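Local atomic coordinates of uncharacterized protein (Legionella pneumophila subsp. pneumophila str. Philadelphia 1, PDB entry 4R0G), a protein that acts as a guanine-nucleotide exchange factor for the small GTPases Rab5, Rab21 and Rab22, probably through a Vps9-like domain. Residues E50-G55 with E106-S111; M73-L78 with K160-I165; A92-M97 with Q141-F146; L181-H186 with S195-V200. All coordinates share one frame; numbering follows the deposited sequence.

Interaction 1: residues E50-G55 with E106-S111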
# COMPACT_ATOMS: atom_id res chain seq x y z
N GLU A 50 2.32 24.99 -16.85
CA GLU A 50 3.68 24.56 -17.07
C GLU A 50 3.82 23.44 -18.12
O GLU A 50 4.70 23.44 -18.98
CB GLU A 50 4.28 24.17 -15.73
CG GLU A 50 5.74 24.40 -15.70
CD GLU A 50 6.13 25.85 -15.63
OE1 GLU A 50 5.60 26.57 -14.77
OE2 GLU A 50 6.99 26.28 -16.43
N TRP A 51 2.92 22.49 -18.09
CA TRP A 51 3.03 21.37 -18.98
C TRP A 51 2.69 21.81 -20.40
O TRP A 51 3.18 21.23 -21.37
CB TRP A 51 2.06 20.30 -18.47
CG TRP A 51 2.37 18.94 -18.90
CD1 TRP A 51 3.23 18.54 -19.88
CD2 TRP A 51 1.79 17.74 -18.36
NE1 TRP A 51 3.23 17.17 -19.98
CE2 TRP A 51 2.36 16.65 -19.06
CE3 TRP A 51 0.84 17.48 -17.36
CZ2 TRP A 51 2.01 15.32 -18.79
CZ3 TRP A 51 0.49 16.15 -17.09
CH2 TRP A 51 1.08 15.09 -17.80
N LEU A 52 1.84 22.82 -20.53
CA LEU A 52 1.43 23.30 -21.84
C LEU A 52 2.53 24.13 -22.51
O LEU A 52 2.64 24.16 -23.74
CB LEU A 52 0.11 24.08 -21.74
CG LEU A 52 -1.16 23.24 -21.52
CD1 LEU A 52 -2.42 24.09 -21.48
CD2 LEU A 52 -1.31 22.17 -22.60
N ASN A 53 3.33 24.81 -21.69
CA ASN A 53 4.48 25.53 -22.20
C ASN A 53 5.73 24.66 -22.43
O ASN A 53 6.69 25.05 -23.09
CB ASN A 53 4.81 26.69 -21.28
CG ASN A 53 3.70 27.70 -21.27
OD1 ASN A 53 3.24 28.12 -22.32
ND2 ASN A 53 3.23 28.06 -20.10
N ASN A 54 5.72 23.49 -21.84
CA ASN A 54 6.82 22.58 -21.97
C ASN A 54 6.60 21.46 -22.95
O ASN A 54 7.21 20.40 -22.88
CB ASN A 54 7.50 22.26 -20.64
CG ASN A 54 8.22 23.49 -20.07
OD1 ASN A 54 9.45 23.61 -20.16
ND2 ASN A 54 7.43 24.43 -19.50
N GLY A 55 5.63 21.69 -23.82
CA GLY A 55 5.44 20.85 -24.99
C GLY A 55 4.62 19.62 -24.71
O GLY A 55 4.97 18.49 -25.12
N GLU A 106 -2.90 27.72 -27.15
CA GLU A 106 -2.28 28.99 -27.49
C GLU A 106 -2.49 30.03 -26.42
O GLU A 106 -1.57 30.75 -26.06
CB GLU A 106 -2.79 29.52 -28.84
CG GLU A 106 -2.17 28.84 -30.03
CD GLU A 106 -2.14 27.33 -29.84
OE1 GLU A 106 -3.22 26.75 -29.55
OE2 GLU A 106 -1.03 26.74 -29.92
N HIS A 107 -3.70 30.09 -25.88
CA HIS A 107 -4.00 31.14 -24.93
C HIS A 107 -3.23 30.89 -23.66
O HIS A 107 -3.18 31.75 -22.79
CB HIS A 107 -5.50 31.24 -24.62
CG HIS A 107 -6.38 31.20 -25.83
ND1 HIS A 107 -6.72 30.03 -26.47
CD2 HIS A 107 -7.00 32.20 -26.50
CE1 HIS A 107 -7.51 30.31 -27.50
NE2 HIS A 107 -7.70 31.61 -27.53
N TYR A 108 -2.69 29.67 -23.52
CA TYR A 108 -1.88 29.35 -22.35
C TYR A 108 -0.37 29.51 -22.56
O TYR A 108 0.39 29.59 -21.59
CB TYR A 108 -2.27 27.95 -21.82
CG TYR A 108 -3.73 27.86 -21.37
CD1 TYR A 108 -4.09 28.14 -20.05
CD2 TYR A 108 -4.74 27.52 -22.28
CE1 TYR A 108 -5.41 28.07 -19.64
CE2 TYR A 108 -6.06 27.45 -21.89
CZ TYR A 108 -6.40 27.74 -20.57
OH TYR A 108 -7.73 27.67 -20.17
N ILE A 109 0.05 29.64 -23.82
CA ILE A 109 1.48 29.65 -24.17
C ILE A 109 2.12 31.03 -24.29
O ILE A 109 1.70 31.83 -25.13
CB ILE A 109 1.76 28.86 -25.45
CG1 ILE A 109 1.59 27.37 -25.20
CG2 ILE A 109 3.18 29.10 -25.90
CD1 ILE A 109 1.55 26.52 -26.48
N THR A 110 3.11 31.29 -23.44
CA THR A 110 3.92 32.51 -23.46
C THR A 110 5.36 32.26 -22.98
O THR A 110 5.58 31.43 -22.07
CB THR A 110 3.40 33.59 -22.50
OG1 THR A 110 3.98 33.36 -21.21
CG2 THR A 110 1.88 33.57 -22.40
N SER A 111 6.30 33.01 -23.55
CA SER A 111 7.70 33.00 -23.14
C SER A 111 7.95 33.90 -21.93
O SER A 111 9.03 33.85 -21.33
CB SER A 111 8.62 33.46 -24.28
OG SER A 111 8.08 33.11 -25.54
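Leu-52 lies alongside Tyr-108, the two side chains pointing the same way, and its CD1 packs on the CB of Tyr-108 at 3.9 Å. The contact belongs to the all-helical Vps9-like part of the protein, where the C-terminal end of helix 40-53 meets the loop between helices 80-101 and 116-126. The far end of the tyrosine leads away from helix 40-53, and its ring stacks on that of Tyr-99 in helix 80-101. The next residue along the helix, Asn-53, holds its CG anti to its own carbonyl carbon (chi1 -64°), which carries the amide across to the loop. There OD1 sits beside Ile-109, whose CG1 also approaches the carbonyl O of Leu-52. Where the helix ends, the side chain of Asn-54 turns back: its ND2 donates to the O of Glu-50 at 3.0 Å, with the acceptor close to the amide plane, and a weak bond from the Asn-54 backbone N reaches the same oxygen. Across the two segments the polar link is slight, a weak hydrogen bond from the N of Thr-110 to OD1 of Asn-53, 3.4 Å long and bent to 141° at the hydrogen.

Interaction 2: residues M73-L78 with K160-I165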
# COMPACT_ATOMS: atom_id res chain seq x y z
N MET A 73 -1.04 -1.37 -9.60
CA MET A 73 -0.65 -2.73 -9.23
C MET A 73 -1.00 -3.01 -7.76
O MET A 73 -1.07 -2.10 -6.92
CB MET A 73 0.82 -3.01 -9.52
CG MET A 73 1.31 -2.35 -10.77
SD MET A 73 2.52 -3.21 -11.78
CE MET A 73 3.16 -4.48 -10.68
N GLU A 74 -1.24 -4.29 -7.46
CA GLU A 74 -1.59 -4.70 -6.12
C GLU A 74 -0.41 -4.57 -5.16
O GLU A 74 -0.60 -4.44 -3.95
CB GLU A 74 -2.13 -6.14 -6.10
CG GLU A 74 -3.65 -6.28 -6.11
CD GLU A 74 -4.26 -5.96 -7.48
OE1 GLU A 74 -5.52 -5.91 -7.56
OE2 GLU A 74 -3.51 -5.75 -8.47
N SER A 75 0.80 -4.59 -5.71
CA SER A 75 1.98 -4.44 -4.88
C SER A 75 2.12 -2.99 -4.42
O SER A 75 2.99 -2.68 -3.59
CB SER A 75 3.21 -4.90 -5.63
OG SER A 75 2.87 -5.93 -6.54
N ARG A 76 1.25 -2.13 -4.98
CA ARG A 76 1.12 -0.70 -4.68
C ARG A 76 2.43 0.08 -4.50
O ARG A 76 2.64 0.70 -3.45
CB ARG A 76 0.21 -0.43 -3.47
CG ARG A 76 -1.27 -0.68 -3.69
CD ARG A 76 -2.05 0.47 -4.33
NE ARG A 76 -3.23 -0.08 -4.99
CZ ARG A 76 -3.98 0.54 -5.90
NH1 ARG A 76 -3.68 1.79 -6.29
NH2 ARG A 76 -5.02 -0.11 -6.42
N PRO A 77 3.28 0.11 -5.54
CA PRO A 77 4.62 0.67 -5.36
C PRO A 77 4.56 2.16 -5.01
O PRO A 77 5.53 2.69 -4.47
CB PRO A 77 5.28 0.44 -6.73
CG PRO A 77 4.09 0.48 -7.70
CD PRO A 77 2.97 -0.19 -6.96
N LEU A 78 3.46 2.85 -5.29
CA LEU A 78 3.46 4.28 -5.01
C LEU A 78 2.44 4.62 -3.96
O LEU A 78 1.26 4.69 -4.25
CB LEU A 78 3.16 5.07 -6.30
CG LEU A 78 4.09 4.86 -7.50
CD1 LEU A 78 3.33 5.07 -8.79
CD2 LEU A 78 5.32 5.78 -7.46
N LYS A 160 8.67 -3.30 -16.35
CA LYS A 160 10.00 -2.74 -16.17
C LYS A 160 9.99 -1.53 -15.25
O LYS A 160 10.89 -1.38 -14.44
CB LYS A 160 10.67 -2.41 -17.52
CG LYS A 160 11.09 -3.66 -18.27
CD LYS A 160 11.65 -3.44 -19.70
CE LYS A 160 11.66 -4.80 -20.44
NZ LYS A 160 12.45 -4.91 -21.71
N ALA A 161 8.98 -0.67 -15.39
CA ALA A 161 8.91 0.51 -14.54
C ALA A 161 8.74 0.06 -13.12
O ALA A 161 9.37 0.59 -12.20
CB ALA A 161 7.77 1.38 -14.93
N PHE A 162 7.89 -0.94 -12.97
CA PHE A 162 7.58 -1.47 -11.67
C PHE A 162 8.82 -1.87 -10.88
O PHE A 162 9.06 -1.39 -9.76
CB PHE A 162 6.68 -2.67 -11.81
CG PHE A 162 6.36 -3.33 -10.50
CD1 PHE A 162 5.75 -2.60 -9.48
CD2 PHE A 162 6.67 -4.66 -10.27
CE1 PHE A 162 5.46 -3.21 -8.24
CE2 PHE A 162 6.37 -5.27 -9.04
CZ PHE A 162 5.77 -4.55 -8.04
N ASP A 163 9.60 -2.77 -11.47
CA ASP A 163 10.74 -3.32 -10.75
C ASP A 163 11.69 -2.22 -10.34
O ASP A 163 12.28 -2.28 -9.26
CB ASP A 163 11.45 -4.43 -11.55
CG ASP A 163 10.60 -5.72 -11.66
OD1 ASP A 163 10.05 -6.21 -10.64
OD2 ASP A 163 10.47 -6.24 -12.79
N GLN A 164 11.79 -1.18 -11.19
CA GLN A 164 12.74 -0.10 -10.91
C GLN A 164 12.21 1.05 -10.04
O GLN A 164 12.98 1.80 -9.45
CB GLN A 164 13.43 0.40 -12.21
CG GLN A 164 12.49 0.92 -13.27
CD GLN A 164 13.16 1.09 -14.63
OE1 GLN A 164 13.81 2.12 -14.91
NE2 GLN A 164 12.99 0.09 -15.50
N ILE A 165 10.89 1.18 -9.94
CA ILE A 165 10.29 2.06 -8.95
C ILE A 165 10.27 1.37 -7.58
O ILE A 165 10.68 1.96 -6.57
CB ILE A 165 8.84 2.40 -9.32
CG1 ILE A 165 8.80 3.36 -10.49
CG2 ILE A 165 8.09 3.01 -8.14
CD1 ILE A 165 7.39 3.65 -10.95
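Met-73 lays its terminal methyl over one face of the Phe-162 ring, joining a type I beta turn, Met-73 to Arg-76, to the long helix 155-183. The turn, closed by a bond from the N of Arg-76 to the O of Met-73, belongs to the loop between helices 58-71 and 80-101 of the Vps9-like domain. CE of Met-73 stands over the ring centre, 8° off the ring normal, in a CH-pi arrangement; SD of Met-73 lies obliquely, 4.0 Å from CG of Phe-162, adding a Met-aromatic contact. Phe-162 reaches the loop because its CG is anti to the backbone N (chi1 177°), sending the ring out from the helix. At the ring's edge, near its plane, Pro-77 brings CG to 3.9 Å from CD1 of Phe-162, the two side chains crossing at about a right angle. Purely aliphatic packing follows one helical turn on, where CG2 of Ile-165 meets both CB of Pro-77 and CD2 of Leu-78.

The OG of Ser-75 is hydrogen-bonded to Asp-177 of the second subunit, whose other carboxylate oxygen takes the N of Glu-74, so the turn is also part of the dimer interface. Within the chain, the O of Pro-77 accepts from the hydroxyl of Tyr-173. On Ser-75 itself, CB approaches the Phe-162 ring obliquely, 3.5 Å from CZ.

Interaction 3: residues A92-M97 with Q141-F146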
# COMPACT_ATOMS: atom_id res chain seq x y z
N ALA A 92 -4.17 17.53 -13.36
CA ALA A 92 -3.72 18.54 -14.32
C ALA A 92 -3.79 18.02 -15.75
O ALA A 92 -3.93 18.79 -16.69
CB ALA A 92 -2.34 19.00 -14.02
N LEU A 93 -3.68 16.71 -15.89
CA LEU A 93 -3.56 16.04 -17.18
C LEU A 93 -4.80 16.21 -18.06
O LEU A 93 -4.71 16.44 -19.28
CB LEU A 93 -3.31 14.55 -16.95
CG LEU A 93 -3.50 13.70 -18.21
CD1 LEU A 93 -2.43 14.03 -19.23
CD2 LEU A 93 -3.48 12.21 -17.91
N PHE A 94 -5.95 16.08 -17.43
CA PHE A 94 -7.21 16.03 -18.14
C PHE A 94 -7.53 17.36 -18.79
O PHE A 94 -7.87 17.38 -19.97
CB PHE A 94 -8.34 15.48 -17.25
CG PHE A 94 -8.05 14.12 -16.69
CD1 PHE A 94 -7.63 13.10 -17.52
CD2 PHE A 94 -8.14 13.87 -15.34
CE1 PHE A 94 -7.34 11.85 -17.01
CE2 PHE A 94 -7.85 12.62 -14.83
CZ PHE A 94 -7.45 11.62 -15.66
N PRO A 95 -7.40 18.48 -18.05
CA PRO A 95 -7.52 19.79 -18.71
C PRO A 95 -6.59 19.94 -19.92
O PRO A 95 -7.06 20.38 -20.98
CB PRO A 95 -7.07 20.77 -17.64
CG PRO A 95 -7.39 20.10 -16.37
CD PRO A 95 -7.22 18.62 -16.59
N CYS A 96 -5.31 19.60 -19.76
CA CYS A 96 -4.38 19.66 -20.88
C CYS A 96 -4.89 18.83 -22.08
O CYS A 96 -4.83 19.28 -23.22
CB CYS A 96 -2.95 19.21 -20.49
SG CYS A 96 -2.15 20.20 -19.19
N MET A 97 -5.41 17.64 -21.83
CA MET A 97 -5.97 16.83 -22.92
C MET A 97 -7.12 17.56 -23.61
O MET A 97 -7.25 17.53 -24.83
CB MET A 97 -6.43 15.46 -22.42
CG MET A 97 -5.28 14.58 -21.98
SD MET A 97 -5.77 12.95 -21.36
CE MET A 97 -6.20 12.11 -22.89
N GLN A 141 -14.48 12.81 -21.75
CA GLN A 141 -14.09 12.16 -22.98
C GLN A 141 -12.62 11.88 -22.97
O GLN A 141 -12.18 10.83 -23.42
CB GLN A 141 -14.41 13.05 -24.17
CG GLN A 141 -15.85 13.18 -24.41
CD GLN A 141 -16.16 14.05 -25.60
OE1 GLN A 141 -15.38 14.96 -25.96
NE2 GLN A 141 -17.32 13.78 -26.22
N GLU A 142 -11.85 12.85 -22.49
CA GLU A 142 -10.42 12.66 -22.40
C GLU A 142 -10.09 11.61 -21.30
O GLU A 142 -9.23 10.75 -21.49
CB GLU A 142 -9.72 13.98 -22.18
CG GLU A 142 -9.89 14.96 -23.33
CD GLU A 142 -9.19 14.49 -24.63
OE1 GLU A 142 -8.29 13.62 -24.55
OE2 GLU A 142 -9.52 15.01 -25.74
N GLN A 143 -10.79 11.65 -20.18
CA GLN A 143 -10.59 10.65 -19.15
C GLN A 143 -10.86 9.26 -19.65
O GLN A 143 -10.20 8.30 -19.25
CB GLN A 143 -11.49 10.91 -17.97
CG GLN A 143 -10.97 11.95 -17.02
CD GLN A 143 -12.00 12.29 -15.97
OE1 GLN A 143 -13.03 11.60 -15.84
NE2 GLN A 143 -11.74 13.37 -15.22
N ASP A 144 -11.88 9.13 -20.49
CA ASP A 144 -12.18 7.84 -21.08
C ASP A 144 -11.00 7.42 -21.93
O ASP A 144 -10.43 6.36 -21.70
CB ASP A 144 -13.48 7.89 -21.88
CG ASP A 144 -14.72 7.85 -20.99
OD1 ASP A 144 -14.63 7.31 -19.86
OD2 ASP A 144 -15.80 8.34 -21.42
N LYS A 145 -10.62 8.29 -22.87
CA LYS A 145 -9.52 8.08 -23.83
C LYS A 145 -8.24 7.65 -23.12
O LYS A 145 -7.45 6.86 -23.64
CB LYS A 145 -9.27 9.37 -24.66
CG LYS A 145 -8.62 9.22 -26.03
CD LYS A 145 -8.64 10.58 -26.81
CE LYS A 145 -7.24 11.24 -26.96
NZ LYS A 145 -7.17 12.75 -27.23
N PHE A 146 -8.07 8.17 -21.91
CA PHE A 146 -6.88 7.91 -21.10
C PHE A 146 -6.92 6.56 -20.42
O PHE A 146 -6.02 5.74 -20.59
CB PHE A 146 -6.71 9.02 -20.06
CG PHE A 146 -5.60 8.78 -19.09
CD1 PHE A 146 -4.29 8.88 -19.49
CD2 PHE A 146 -5.87 8.50 -17.77
CE1 PHE A 146 -3.26 8.67 -18.59
CE2 PHE A 146 -4.85 8.30 -16.87
CZ PHE A 146 -3.53 8.38 -17.29
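Phe-94 and Phe-146 meet offset edge-to-face, the edge of Phe-94 directed at the face of Phe-146, with centroids 5.7 Å apart and planes at 73°. Each ring has an aliphatic neighbour over one face. Above Phe-94, CG of Gln-143 lies over the ring centre, 3.5 Å from the centroid and almost on the ring normal; the amide beyond it is turned steeply against the ring, with NE2 near CD2 of Phe-94. On Phe-146, CD2 of Leu-93 sits over the face but offset toward the rim, 3.8 Å from the centroid.

These side chains fill the crossing of helices 80-101 and 132-151 in the Vps9-like domain. The segments 92-97 and 141-146 of these helices run at 109° to each other, their axes 9.2 Å apart at closest approach. Ile-61 of helix 58-71 packs against Leu-93, Met-97 and Phe-146 from a third helix.

Met-97 crosses Glu-142 obliquely, and its bend at the last torsion (chi3 74°) directs the methyl CE over toward the carboxylate and CB of Phe-146. Both oxygens of this buried carboxylate have partners: OE2 is hydrogen-bonded to the hydroxyl of Thr-101, while OE1 forms a salt bridge through its syn lone pair with NZ of Lys-145, 3.0 Å away.

Interaction 4: residues L181-H186 with S195-V200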
# COMPACT_ATOMS: atom_id res chain seq x y z
N LEU A 181 8.45 2.24 14.78
CA LEU A 181 8.57 1.16 15.75
C LEU A 181 9.69 1.44 16.79
O LEU A 181 9.51 1.19 17.98
CB LEU A 181 8.76 -0.20 15.06
CG LEU A 181 7.58 -0.91 14.38
CD1 LEU A 181 7.98 -2.29 13.88
CD2 LEU A 181 6.37 -1.05 15.31
N LEU A 182 10.82 1.96 16.33
CA LEU A 182 11.92 2.31 17.21
C LEU A 182 11.48 3.39 18.20
O LEU A 182 11.73 3.27 19.39
CB LEU A 182 13.11 2.82 16.38
CG LEU A 182 14.54 2.48 16.81
CD1 LEU A 182 15.50 3.52 16.27
CD2 LEU A 182 14.66 2.37 18.31
N GLU A 183 10.81 4.43 17.68
CA GLU A 183 10.25 5.52 18.50
C GLU A 183 9.27 4.99 19.55
O GLU A 183 9.27 5.45 20.68
CB GLU A 183 9.61 6.58 17.60
CG GLU A 183 10.65 7.36 16.77
CD GLU A 183 10.07 8.47 15.87
OE1 GLU A 183 9.03 8.25 15.19
OE2 GLU A 183 10.67 9.58 15.84
N SER A 184 8.48 3.99 19.16
CA SER A 184 7.40 3.41 19.95
C SER A 184 7.87 2.25 20.78
O SER A 184 7.06 1.44 21.25
CB SER A 184 6.28 2.89 19.03
OG SER A 184 5.78 3.91 18.20
N ALA A 185 9.17 2.05 20.83
CA ALA A 185 9.71 0.91 21.57
C ALA A 185 9.96 1.27 23.03
O ALA A 185 10.34 2.41 23.34
CB ALA A 185 10.97 0.39 20.92
N HIS A 186 9.74 0.32 23.93
CA HIS A 186 9.98 0.61 25.33
C HIS A 186 11.40 0.17 25.65
O HIS A 186 11.69 -1.03 25.72
CB HIS A 186 8.96 -0.10 26.22
CG HIS A 186 8.92 0.40 27.63
ND1 HIS A 186 8.46 -0.36 28.68
CD2 HIS A 186 9.29 1.59 28.16
CE1 HIS A 186 8.55 0.34 29.80
NE2 HIS A 186 9.05 1.52 29.51
N SER A 195 20.16 7.95 19.90
CA SER A 195 21.11 8.21 18.83
C SER A 195 20.88 7.27 17.64
O SER A 195 21.35 7.52 16.53
CB SER A 195 22.56 8.14 19.35
OG SER A 195 22.80 6.93 20.03
N ARG A 196 20.16 6.18 17.88
CA ARG A 196 19.78 5.23 16.84
C ARG A 196 18.57 5.71 16.05
O ARG A 196 18.47 5.51 14.84
CB ARG A 196 19.50 3.87 17.48
CG ARG A 196 20.02 2.70 16.68
CD ARG A 196 20.18 1.50 17.55
NE ARG A 196 19.01 1.32 18.39
CZ ARG A 196 19.06 0.79 19.61
NH1 ARG A 196 17.96 0.64 20.32
NH2 ARG A 196 20.23 0.40 20.09
N ILE A 197 17.64 6.35 16.75
CA ILE A 197 16.53 7.01 16.07
C ILE A 197 17.06 8.08 15.13
O ILE A 197 16.70 8.12 13.95
CB ILE A 197 15.56 7.65 17.06
CG1 ILE A 197 14.65 6.60 17.66
CG2 ILE A 197 14.68 8.67 16.35
CD1 ILE A 197 13.77 7.16 18.67
N SER A 198 17.93 8.93 15.68
CA SER A 198 18.57 9.98 14.89
C SER A 198 19.20 9.45 13.60
O SER A 198 19.19 10.13 12.58
CB SER A 198 19.63 10.69 15.73
OG SER A 198 20.29 11.68 14.96
N LEU A 199 19.73 8.24 13.66
CA LEU A 199 20.32 7.61 12.49
C LEU A 199 19.28 7.20 11.45
O LEU A 199 19.50 7.38 10.27
CB LEU A 199 21.13 6.38 12.89
CG LEU A 199 22.55 6.62 13.36
CD1 LEU A 199 23.03 5.43 14.17
CD2 LEU A 199 23.42 6.82 12.16
N VAL A 200 18.14 6.68 11.90
CA VAL A 200 17.11 6.21 10.97
C VAL A 200 16.46 7.39 10.25
O VAL A 200 16.21 7.34 9.04
CB VAL A 200 16.04 5.36 11.70
CG1 VAL A 200 14.98 4.90 10.72
CG2 VAL A 200 16.69 4.16 12.37
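The last turn of helix 155-183 comes up against helix 193-208, with the CA atoms of Leu-182 and Ile-197 6.7 Å apart and Ser-184 the first residue to leave helical geometry. Leu-182 carries most of the packing through one methyl. Its CD1 reaches CG1 of Ile-197 at 3.5 Å, lies 3.8 Å from the backbone C of Arg-196, and approaches CG2 of Val-200 one turn further along, so a single methyl touches all three residues. The other branch, CD2, lies near the plane of the Arg-196 guanidinium, at its edge. On the outer side Glu-183 crosses Ile-197 at about a right angle, and the methylene CG of Glu-183 touches the tip, CD1, of Ile-197 at 3.7 Å. With CG1 anti to the carbonyl carbon (chi1 -79°), Ile-197 passes its long branch between Leu-182 and Glu-183. No hydrogen bond joins the two segments; NH1 of Arg-196 forms salt bridges with Asp-190 and Glu-237, while NH2 donates to the O of Met-231.

The contact packs together the two arms of a helical hairpin in the helical bundle domain, helices 155-183 and 193-208, which run in opposing directions. Leu-228 of helix 215-229 packs on Arg-196, and helix 235-244 closes over the other arm, Phe-240 touching Leu-181 and Glu-237 touching Leu-182.

Overall arrangement
Interactions 1 and 3 are neighbours in the Vps9-like domain, their centres about 17 Å apart; Trp-51 and Leu-52 pack on Leu-93 and Cys-96, so helices 40-53 and 80-101 link them. Along the chain their segments alternate. Interaction 2 lies on the other side of the chain's centre from interaction 1, about 31 Å between centres, and ties the loop after helix 58-71 to helix 155-183. That helix runs on to interaction 4, in the helical bundle domain, whose centre is about 28 Å from that of interaction 2 and 45 Å from that of interaction 3. One long helix thus connects the Vps9-like domain to the bundle, and both contacts along it touch the second subunit.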